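Local coordinates for protein cell divisionFtsK/SpoIIIE (Thermomonospora curvata, PDB 4NH0) that forms part of the ESX (type VII) secretion machinery that exports EsxA and EsxB, with weak intrinsic ATPase activity and possibly a role as the translocase, at residues C693-G698 and V771-L776; G657-A662 and T823-R828; A521-P526 and S574-V579. All coordinates share one frame; numbering follows the deposited sequence.

Contact 1: C693-G698 and V771-L776; sequences CLDFGG and VVDNWL. With MG (magnesium ion), chain D.
Asp773 and Asp695 point their carboxylates the same way, side by side, at the C-terminal side of two neighbouring parallel strands. Their planes differ by 37°, and Asp695 OD1 lies 2.9 Å from Asp773 OD2, two acceptors with no bond between them. Asp695 is steadied by amides of the loop ahead: Gly699 N at OD1 and Leu701 N at OD2. For Asp773, CG stands opposite the backbone N (chi1 -153°), which sets the carboxylate beside Gly697, where the side chain also touches Ser670 of the P-loop helix. Behind them the strands pair in register. Leu694 N donates to Val771 O (2.6 Å), and Asp773 N to Leu694 O (3.1 Å). On one side of the sheet Cys693 SG rests 4.0 Å from Val771 CB; on the other, Leu694 and Val772 lie alongside. The Phe696 ring has Asn774 O at its edge. Asn774 N-caps helix 775-781, its OD1 accepting weakly from Leu776 N. Gly697 O binds the magnesium ion at 2.1 Å, together with Ser670 and a water. Asp773, ending a hydrophobic strand and close to the ion without being a ligand in this model, fits the Walker B aspartate position; Asn774 follows where the first FtsK domain has its proposed active-site Glu425. An amide there is consistent with nucleotide binding without efficient hydrolysis.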
loop_
_atom_site.group_PDB
_atom_site.type_symbol
_atom_site.label_atom_id
_atom_site.label_comp_id
_atom_site.label_asym_id
_atom_site.label_seq_id
_atom_site.Cartn_x
_atom_site.Cartn_y
_atom_site.Cartn_z
ATOM N N CYS A 693 -9.170 9.910 5.141
ATOM C CA CYS A 693 -8.475 8.782 5.743
ATOM C C CYS A 693 -9.027 8.349 7.095
ATOM O O CYS A 693 -9.480 9.167 7.893
ATOM C CB CYS A 693 -6.991 9.115 5.891
ATOM S SG CYS A 693 -6.236 9.784 4.396
ATOM N N LEU A 694 -8.982 7.043 7.329
ATOM C CA LEU A 694 -9.299 6.461 8.624
ATOM C C LEU A 694 -8.055 5.756 9.143
ATOM O O LEU A 694 -7.851 4.573 8.879
ATOM C CB LEU A 694 -10.469 5.480 8.519
ATOM C CG LEU A 694 -11.899 6.002 8.674
ATOM C CD1 LEU A 694 -12.177 7.170 7.753
ATOM C CD2 LEU A 694 -12.891 4.884 8.417
ATOM N N ASP A 695 -7.212 6.485 9.866
ATOM C CA ASP A 695 -5.927 5.938 10.278
ATOM C C ASP A 695 -6.086 4.923 11.400
ATOM O O ASP A 695 -6.140 5.276 12.571
ATOM C CB ASP A 695 -4.977 7.051 10.715
ATOM C CG ASP A 695 -3.523 6.632 10.650
ATOM O OD1 ASP A 695 -3.238 5.424 10.783
ATOM O OD2 ASP A 695 -2.659 7.511 10.454
ATOM N N PHE A 696 -6.152 3.652 11.028
ATOM C CA PHE A 696 -6.253 2.582 12.005
ATOM C C PHE A 696 -4.974 1.741 12.066
ATOM O O PHE A 696 -4.977 0.650 12.631
ATOM C CB PHE A 696 -7.465 1.690 11.696
ATOM C CG PHE A 696 -8.786 2.335 12.001
ATOM C CD1 PHE A 696 -8.873 3.348 12.941
ATOM C CD2 PHE A 696 -9.942 1.930 11.350
ATOM C CE1 PHE A 696 -10.092 3.950 13.221
ATOM C CE2 PHE A 696 -11.154 2.528 11.630
ATOM C CZ PHE A 696 -11.228 3.534 12.564
ATOM N N GLY A 697 -3.871 2.263 11.537
ATOM C CA GLY A 697 -2.615 1.536 11.592
ATOM C C GLY A 697 -1.381 2.357 11.929
ATOM O O GLY A 697 -0.454 2.438 11.126
ATOM N N GLY A 698 -1.355 2.962 13.114
ATOM C CA GLY A 698 -0.161 3.650 13.580
ATOM C C GLY A 698 -0.280 5.152 13.758
ATOM O O GLY A 698 0.521 5.763 14.466
ATOM N N VAL A 771 -9.547 6.190 2.446
ATOM C CA VAL A 771 -8.438 5.371 2.917
ATOM C C VAL A 771 -8.676 4.821 4.318
ATOM O O VAL A 771 -8.981 5.568 5.247
ATOM C CB VAL A 771 -7.122 6.167 2.915
ATOM C CG1 VAL A 771 -5.957 5.261 3.269
ATOM C CG2 VAL A 771 -6.898 6.814 1.561
ATOM N N VAL A 772 -8.536 3.508 4.460
ATOM C CA VAL A 772 -8.612 2.857 5.761
ATOM C C VAL A 772 -7.324 2.084 6.013
ATOM O O VAL A 772 -6.956 1.211 5.228
ATOM C CB VAL A 772 -9.818 1.909 5.857
ATOM C CG1 VAL A 772 -9.834 1.207 7.202
ATOM C CG2 VAL A 772 -11.111 2.676 5.640
ATOM N N ASP A 773 -6.640 2.407 7.104
ATOM C CA ASP A 773 -5.320 1.844 7.371
ATOM C C ASP A 773 -5.389 0.400 7.869
ATOM O O ASP A 773 -4.637 -0.454 7.407
ATOM C CB ASP A 773 -4.574 2.713 8.381
ATOM C CG ASP A 773 -3.068 2.616 8.235
ATOM O OD1 ASP A 773 -2.587 1.624 7.651
ATOM O OD2 ASP A 773 -2.365 3.532 8.710
ATOM N N ASN A 774 -6.283 0.129 8.814
ATOM C CA ASN A 774 -6.458 -1.228 9.320
ATOM C C ASN A 774 -7.916 -1.644 9.250
ATOM O O ASN A 774 -8.712 -1.304 10.124
ATOM C CB ASN A 774 -5.948 -1.334 10.754
ATOM C CG ASN A 774 -5.747 -2.763 11.214
ATOM O OD1 ASN A 774 -6.403 -3.687 10.737
ATOM N ND2 ASN A 774 -4.836 -2.948 12.161
ATOM N N TRP A 775 -8.254 -2.386 8.201
ATOM C CA TRP A 775 -9.625 -2.808 7.962
ATOM C C TRP A 775 -10.167 -3.665 9.098
ATOM O O TRP A 775 -11.358 -3.625 9.399
ATOM C CB TRP A 775 -9.715 -3.574 6.645
ATOM C CG TRP A 775 -11.103 -4.005 6.305
ATOM C CD1 TRP A 775 -11.643 -5.242 6.484
ATOM C CD2 TRP A 775 -12.133 -3.196 5.730
ATOM N NE1 TRP A 775 -12.946 -5.256 6.053
ATOM C CE2 TRP A 775 -13.271 -4.010 5.585
ATOM C CE3 TRP A 775 -12.204 -1.861 5.322
ATOM C CZ2 TRP A 775 -14.464 -3.536 5.050
ATOM C CZ3 TRP A 775 -13.388 -1.393 4.790
ATOM C CH2 TRP A 775 -14.503 -2.227 4.662
ATOM N N LEU A 776 -9.286 -4.438 9.725
ATOM C CA LEU A 776 -9.677 -5.288 10.841
ATOM C C LEU A 776 -10.201 -4.450 12.000
ATOM O O LEU A 776 -11.237 -4.762 12.583
ATOM C CB LEU A 776 -8.499 -6.147 11.301
ATOM C CG LEU A 776 -8.779 -7.110 12.455
ATOM C CD1 LEU A 776 -9.853 -8.111 12.065
ATOM C CD2 LEU A 776 -7.505 -7.820 12.879
HETATM MG MG MG D . 0.051 0.627 10.295
HETATM O O HOH W 1 1.863 1.347 10.910
#

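Contact 2: G657-A662 and T823-R828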
loop_
_atom_site.group_PDB
_atom_site.type_symbol
_atom_site.label_atom_id
_atom_site.label_comp_id
_atom_site.label_asym_id
_atom_site.label_seq_id
_atom_site.Cartn_x
_atom_site.Cartn_y
_atom_site.Cartn_z
ATOM N N GLY A 657 -9.562 0.562 -10.082
ATOM C CA GLY A 657 -9.544 1.796 -9.320
ATOM C C GLY A 657 -9.526 1.589 -7.819
ATOM O O GLY A 657 -9.145 2.484 -7.068
ATOM N N HIS A 658 -9.945 0.407 -7.380
ATOM C CA HIS A 658 -9.928 0.069 -5.961
ATOM C C HIS A 658 -8.599 -0.567 -5.574
ATOM O O HIS A 658 -8.133 -1.498 -6.229
ATOM C CB HIS A 658 -11.085 -0.869 -5.620
ATOM C CG HIS A 658 -12.419 -0.193 -5.591
ATOM N ND1 HIS A 658 -12.573 1.139 -5.271
ATOM C CD2 HIS A 658 -13.663 -0.664 -5.844
ATOM C CE1 HIS A 658 -13.853 1.458 -5.323
ATOM N NE2 HIS A 658 -14.536 0.382 -5.671
ATOM N N VAL A 659 -7.992 -0.061 -4.506
ATOM C CA VAL A 659 -6.686 -0.541 -4.074
ATOM C C VAL A 659 -6.763 -1.274 -2.740
ATOM O O VAL A 659 -7.357 -0.781 -1.783
ATOM C CB VAL A 659 -5.676 0.617 -3.948
ATOM C CG1 VAL A 659 -4.311 0.093 -3.531
ATOM C CG2 VAL A 659 -5.575 1.374 -5.259
ATOM N N GLY A 660 -6.162 -2.458 -2.690
ATOM C CA GLY A 660 -6.086 -3.227 -1.462
ATOM C C GLY A 660 -4.648 -3.511 -1.079
ATOM O O GLY A 660 -3.810 -3.777 -1.938
ATOM N N VAL A 661 -4.359 -3.449 0.217
ATOM C CA VAL A 661 -3.009 -3.690 0.715
ATOM C C VAL A 661 -3.022 -4.656 1.896
ATOM O O VAL A 661 -3.786 -4.481 2.842
ATOM C CB VAL A 661 -2.323 -2.376 1.146
ATOM C CG1 VAL A 661 -0.966 -2.659 1.771
ATOM C CG2 VAL A 661 -2.179 -1.436 -0.038
ATOM N N ALA A 662 -2.175 -5.678 1.836
ATOM C CA ALA A 662 -2.058 -6.631 2.934
ATOM C C ALA A 662 -0.601 -6.850 3.318
ATOM O O ALA A 662 0.305 -6.610 2.522
ATOM C CB ALA A 662 -2.710 -7.948 2.565
ATOM N N THR A 823 -6.838 -3.482 -7.755
ATOM C CA THR A 823 -5.393 -3.383 -7.606
ATOM C C THR A 823 -4.966 -3.826 -6.214
ATOM O O THR A 823 -5.142 -3.095 -5.241
ATOM C CB THR A 823 -4.888 -1.953 -7.854
ATOM O OG1 THR A 823 -5.214 -1.553 -9.190
ATOM C CG2 THR A 823 -3.384 -1.887 -7.674
ATOM N N LYS A 824 -4.408 -5.026 -6.122
ATOM C CA LYS A 824 -3.944 -5.545 -4.844
ATOM C C LYS A 824 -2.437 -5.394 -4.712
ATOM O O LYS A 824 -1.679 -5.843 -5.569
ATOM C CB LYS A 824 -4.344 -7.011 -4.676
ATOM C CG LYS A 824 -5.845 -7.244 -4.680
ATOM C CD LYS A 824 -6.195 -8.593 -4.082
ATOM C CE LYS A 824 -7.664 -8.916 -4.280
ATOM N NZ LYS A 824 -8.004 -9.065 -5.721
ATOM N N LEU A 825 -2.011 -4.753 -3.630
ATOM C CA LEU A 825 -0.594 -4.565 -3.357
ATOM C C LEU A 825 -0.179 -5.424 -2.172
ATOM O O LEU A 825 -0.373 -5.045 -1.017
ATOM C CB LEU A 825 -0.293 -3.090 -3.095
ATOM C CG LEU A 825 -0.711 -2.158 -4.233
ATOM C CD1 LEU A 825 -0.456 -0.703 -3.880
ATOM C CD2 LEU A 825 0.011 -2.534 -5.517
ATOM N N GLU A 826 0.389 -6.588 -2.467
ATOM C CA GLU A 826 0.725 -7.562 -1.438
ATOM C C GLU A 826 2.175 -7.448 -0.992
ATOM O O GLU A 826 3.087 -7.369 -1.814
ATOM C CB GLU A 826 0.444 -8.978 -1.943
ATOM C CG GLU A 826 0.816 -10.075 -0.965
ATOM C CD GLU A 826 0.481 -11.454 -1.491
ATOM O OE1 GLU A 826 -0.580 -11.606 -2.132
ATOM O OE2 GLU A 826 1.278 -12.388 -1.269
ATOM N N LEU A 827 2.377 -7.440 0.321
ATOM C CA LEU A 827 3.713 -7.389 0.899
ATOM C C LEU A 827 4.058 -8.734 1.525
ATOM O O LEU A 827 3.527 -9.766 1.120
ATOM C CB LEU A 827 3.805 -6.274 1.942
ATOM C CG LEU A 827 4.205 -4.867 1.491
ATOM C CD1 LEU A 827 3.375 -4.395 0.312
ATOM C CD2 LEU A 827 4.080 -3.892 2.650
ATOM N N ARG A 828 4.948 -8.724 2.511
ATOM C CA ARG A 828 5.285 -9.944 3.235
ATOM C C ARG A 828 4.190 -10.278 4.238
ATOM O O ARG A 828 3.851 -9.463 5.096
ATOM C CB ARG A 828 6.632 -9.805 3.945
ATOM C CG ARG A 828 6.952 -10.950 4.896
ATOM C CD ARG A 828 7.064 -12.276 4.161
ATOM N NE ARG A 828 7.299 -13.389 5.076
ATOM C CZ ARG A 828 7.387 -14.660 4.701
ATOM N NH1 ARG A 828 7.259 -14.986 3.422
ATOM N NH2 ARG A 828 7.602 -15.608 5.603
#
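Val659 and Val661 of one strand and Leu825 of its parallel neighbour form the compact side of this pairing. The two strands run only 15° apart, with their axes 4.6 Å from each other. Leu825 spans the two valines: its CD1 comes to 4.0 Å from Val659 CG1, while its CB meets Val661 CG2, also at 4.0 Å, and in both pairs the side chains cross obliquely. The leucine's first torsion (chi1 -57°) lays CG beside its own backbone N, a setting that brings CD1 alongside Val659. Helix 669-683, which follows the P-loop, packs over this greasy patch through Leu676, Lys669 and Met672. On the same face, Thr823 at the start of the pairing is partly open to solvent, though well covered by 657-662; its OG1 bonds to Ala656 O.

The opposite face is sparser. Gly660 has no side chain beside Lys824, and the methyl of Ala662 stays 5.2 Å or more from 823-828. Lys824 is partly open to solvent and gives its NZ to Leu821 O; Glu826 is buried, its carboxylate taken up by Ser835 OG and Glu836 N. Solvent reaches part of Arg828, beyond the end of the pairing.

The straightest backbone bond, at 179°, goes from Leu825 N to Gly660 O (2.7 Å), whereas Ala662 N to Leu825 O, at 3.4 Å, is weak. Leu827 N then reaches Ala662 O. With five main-chain bonds, one of them weak, between the strands and an apolar face against the P-loop helix, the contact joins the P-loop strand to its neighbour in the sheet of the second FtsK domain, consistent with a firm base for the nucleotide-binding loop.

Contact 3: A521-P526 and S574-V579; sequences AYVSGP and SLFDVV
The loop 521-526 passes across the first turn of the helix starting at Leu575, with two of its carbonyls turned to the helix's leading amides: Phe576 N makes a weak bond to Val523 O (2.7 Å, bent to 122°), and Leu575 N bonds to Gly525 O, although the modelled 2.5 Å is doubtfully short. Among the side chains, Val523 and Leu575 are the most covered. Val523 CG2 meets the edge of the Phe576 ring near the ring plane, at 4.1 Å from CD2, and Val523 CB is 4.4 Å from Leu575 CD2, while Leu575 CB sits against Gly525 O. Phe576 has CG opposite its backbone N (chi1 -176°), directing the ring away from the loop to Arg322, which makes a cation-pi contact with it, and to Leu326. Ser574 is the N-cap: its OG weakly accepts from Asp577 N at 3.4 Å and weakly donates to Asp577 OD2. Its CB lies 3.8 Å from Ser524 C. Helix 575-583 packs on helix 317-329 of the first FtsK domain and is probably part of the linker docked there. Loop carbonyls and the serine cap offer acceptors, mostly through weak bonds, to the first three amides, while Val523, Leu575 and Phe576 add apolar packing.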
loop_
_atom_site.group_PDB
_atom_site.type_symbol
_atom_site.label_atom_id
_atom_site.label_comp_id
_atom_site.label_asym_id
_atom_site.label_seq_id
_atom_site.Cartn_x
_atom_site.Cartn_y
_atom_site.Cartn_z
ATOM N N ALA A 521 51.892 -18.152 -12.963
ATOM C CA ALA A 521 52.498 -16.850 -12.728
ATOM C C ALA A 521 51.685 -16.091 -11.691
ATOM O O ALA A 521 50.568 -16.487 -11.362
ATOM C CB ALA A 521 52.587 -16.061 -14.023
ATOM N N TYR A 522 52.241 -15.002 -11.173
ATOM C CA TYR A 522 51.536 -14.205 -10.178
ATOM C C TYR A 522 51.319 -12.776 -10.660
ATOM O O TYR A 522 52.011 -12.300 -11.558
ATOM C CB TYR A 522 52.295 -14.205 -8.849
ATOM C CG TYR A 522 53.669 -13.573 -8.903
ATOM C CD1 TYR A 522 53.844 -12.218 -8.646
ATOM C CD2 TYR A 522 54.794 -14.333 -9.196
ATOM C CE1 TYR A 522 55.095 -11.638 -8.690
ATOM C CE2 TYR A 522 56.051 -13.761 -9.242
ATOM C CZ TYR A 522 56.195 -12.414 -8.987
ATOM O OH TYR A 522 57.445 -11.839 -9.031
ATOM N N VAL A 523 50.347 -12.101 -10.055
ATOM C CA VAL A 523 50.027 -10.722 -10.402
ATOM C C VAL A 523 49.876 -9.869 -9.148
ATOM O O VAL A 523 49.694 -8.655 -9.229
ATOM C CB VAL A 523 48.732 -10.632 -11.231
ATOM C CG1 VAL A 523 48.935 -11.240 -12.607
ATOM C CG2 VAL A 523 47.589 -11.319 -10.503
ATOM N N SER A 524 49.956 -10.515 -7.989
ATOM C CA SER A 524 49.757 -9.834 -6.716
ATOM C C SER A 524 51.081 -9.446 -6.066
ATOM O O SER A 524 51.160 -9.291 -4.847
ATOM C CB SER A 524 48.947 -10.716 -5.766
ATOM O OG SER A 524 47.693 -11.053 -6.331
ATOM N N GLY A 525 52.116 -9.289 -6.883
ATOM C CA GLY A 525 53.422 -8.895 -6.388
ATOM C C GLY A 525 53.936 -7.644 -7.071
ATOM O O GLY A 525 53.270 -7.097 -7.947
ATOM N N PRO A 526 55.123 -7.174 -6.663
ATOM C CA PRO A 526 55.784 -6.024 -7.287
ATOM C C PRO A 526 56.735 -6.460 -8.397
ATOM O O PRO A 526 56.827 -7.654 -8.676
ATOM C CB PRO A 526 56.551 -5.408 -6.124
ATOM C CG PRO A 526 56.953 -6.601 -5.308
ATOM C CD PRO A 526 55.851 -7.633 -5.468
ATOM N N SER A 574 51.043 -3.810 -5.641
ATOM C CA SER A 574 51.020 -5.031 -6.439
ATOM C C SER A 574 50.962 -4.729 -7.931
ATOM O O SER A 574 50.511 -3.661 -8.340
ATOM C CB SER A 574 49.830 -5.907 -6.039
ATOM O OG SER A 574 48.602 -5.258 -6.319
ATOM N N LEU A 575 51.423 -5.682 -8.736
ATOM C CA LEU A 575 51.382 -5.552 -10.188
ATOM C C LEU A 575 49.940 -5.487 -10.668
ATOM O O LEU A 575 49.640 -4.849 -11.675
ATOM C CB LEU A 575 52.118 -6.720 -10.853
ATOM C CG LEU A 575 52.282 -6.716 -12.375
ATOM C CD1 LEU A 575 53.639 -7.281 -12.749
ATOM C CD2 LEU A 575 51.179 -7.516 -13.048
ATOM N N PHE A 576 49.055 -6.156 -9.938
ATOM C CA PHE A 576 47.632 -6.154 -10.246
ATOM C C PHE A 576 47.080 -4.734 -10.259
ATOM O O PHE A 576 46.462 -4.309 -11.235
ATOM C CB PHE A 576 46.867 -7.006 -9.231
ATOM C CG PHE A 576 45.402 -7.147 -9.534
ATOM C CD1 PHE A 576 44.482 -6.252 -9.013
ATOM C CD2 PHE A 576 44.946 -8.180 -10.333
ATOM C CE1 PHE A 576 43.136 -6.383 -9.290
ATOM C CE2 PHE A 576 43.600 -8.316 -10.611
ATOM C CZ PHE A 576 42.695 -7.416 -10.089
ATOM N N ASP A 577 47.314 -4.009 -9.171
ATOM C CA ASP A 577 46.822 -2.645 -9.028
ATOM C C ASP A 577 47.376 -1.727 -10.111
ATOM O O ASP A 577 46.656 -0.890 -10.652
ATOM C CB ASP A 577 47.178 -2.093 -7.647
ATOM C CG ASP A 577 46.512 -2.861 -6.523
ATOM O OD1 ASP A 577 45.376 -3.340 -6.721
ATOM O OD2 ASP A 577 47.125 -2.985 -5.443
ATOM N N VAL A 578 48.657 -1.892 -10.425
ATOM C CA VAL A 578 49.317 -1.069 -11.432
ATOM C C VAL A 578 48.679 -1.252 -12.806
ATOM O O VAL A 578 48.457 -0.285 -13.532
ATOM C CB VAL A 578 50.821 -1.392 -11.524
ATOM C CG1 VAL A 578 51.480 -0.568 -12.618
ATOM C CG2 VAL A 578 51.498 -1.144 -10.187
ATOM N N VAL A 579 48.379 -2.500 -13.152
ATOM C CA VAL A 579 47.770 -2.808 -14.439
ATOM C C VAL A 579 46.353 -2.254 -14.541
ATOM O O VAL A 579 46.053 -1.466 -15.437
ATOM C CB VAL A 579 47.736 -4.326 -14.695
ATOM C CG1 VAL A 579 46.912 -4.636 -15.932
ATOM C CG2 VAL A 579 49.145 -4.871 -14.842
#

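Contacts 1 and 2 belong to the same mixed sheet of the second FtsK domain. Their centres are 14 Å apart and their nearest atoms about 6 Å, with strand 801-807 between strands 659-662 and 767-772. Along the chain, both halves of contact 1 fall between the two halves of contact 2. In space, the P-loop strand, the 693-698 turn and the Walker B-like strand end come together in this shared sheet at one nucleotide site, where ATP and magnesium are bound. Contact 3 comes earlier in sequence, beside the first FtsK domain; its centre is 61 Å from that of contact 1 and 54 Å from that of contact 2. The separation reflects an elongated chain of ATPase modules joined by linkers.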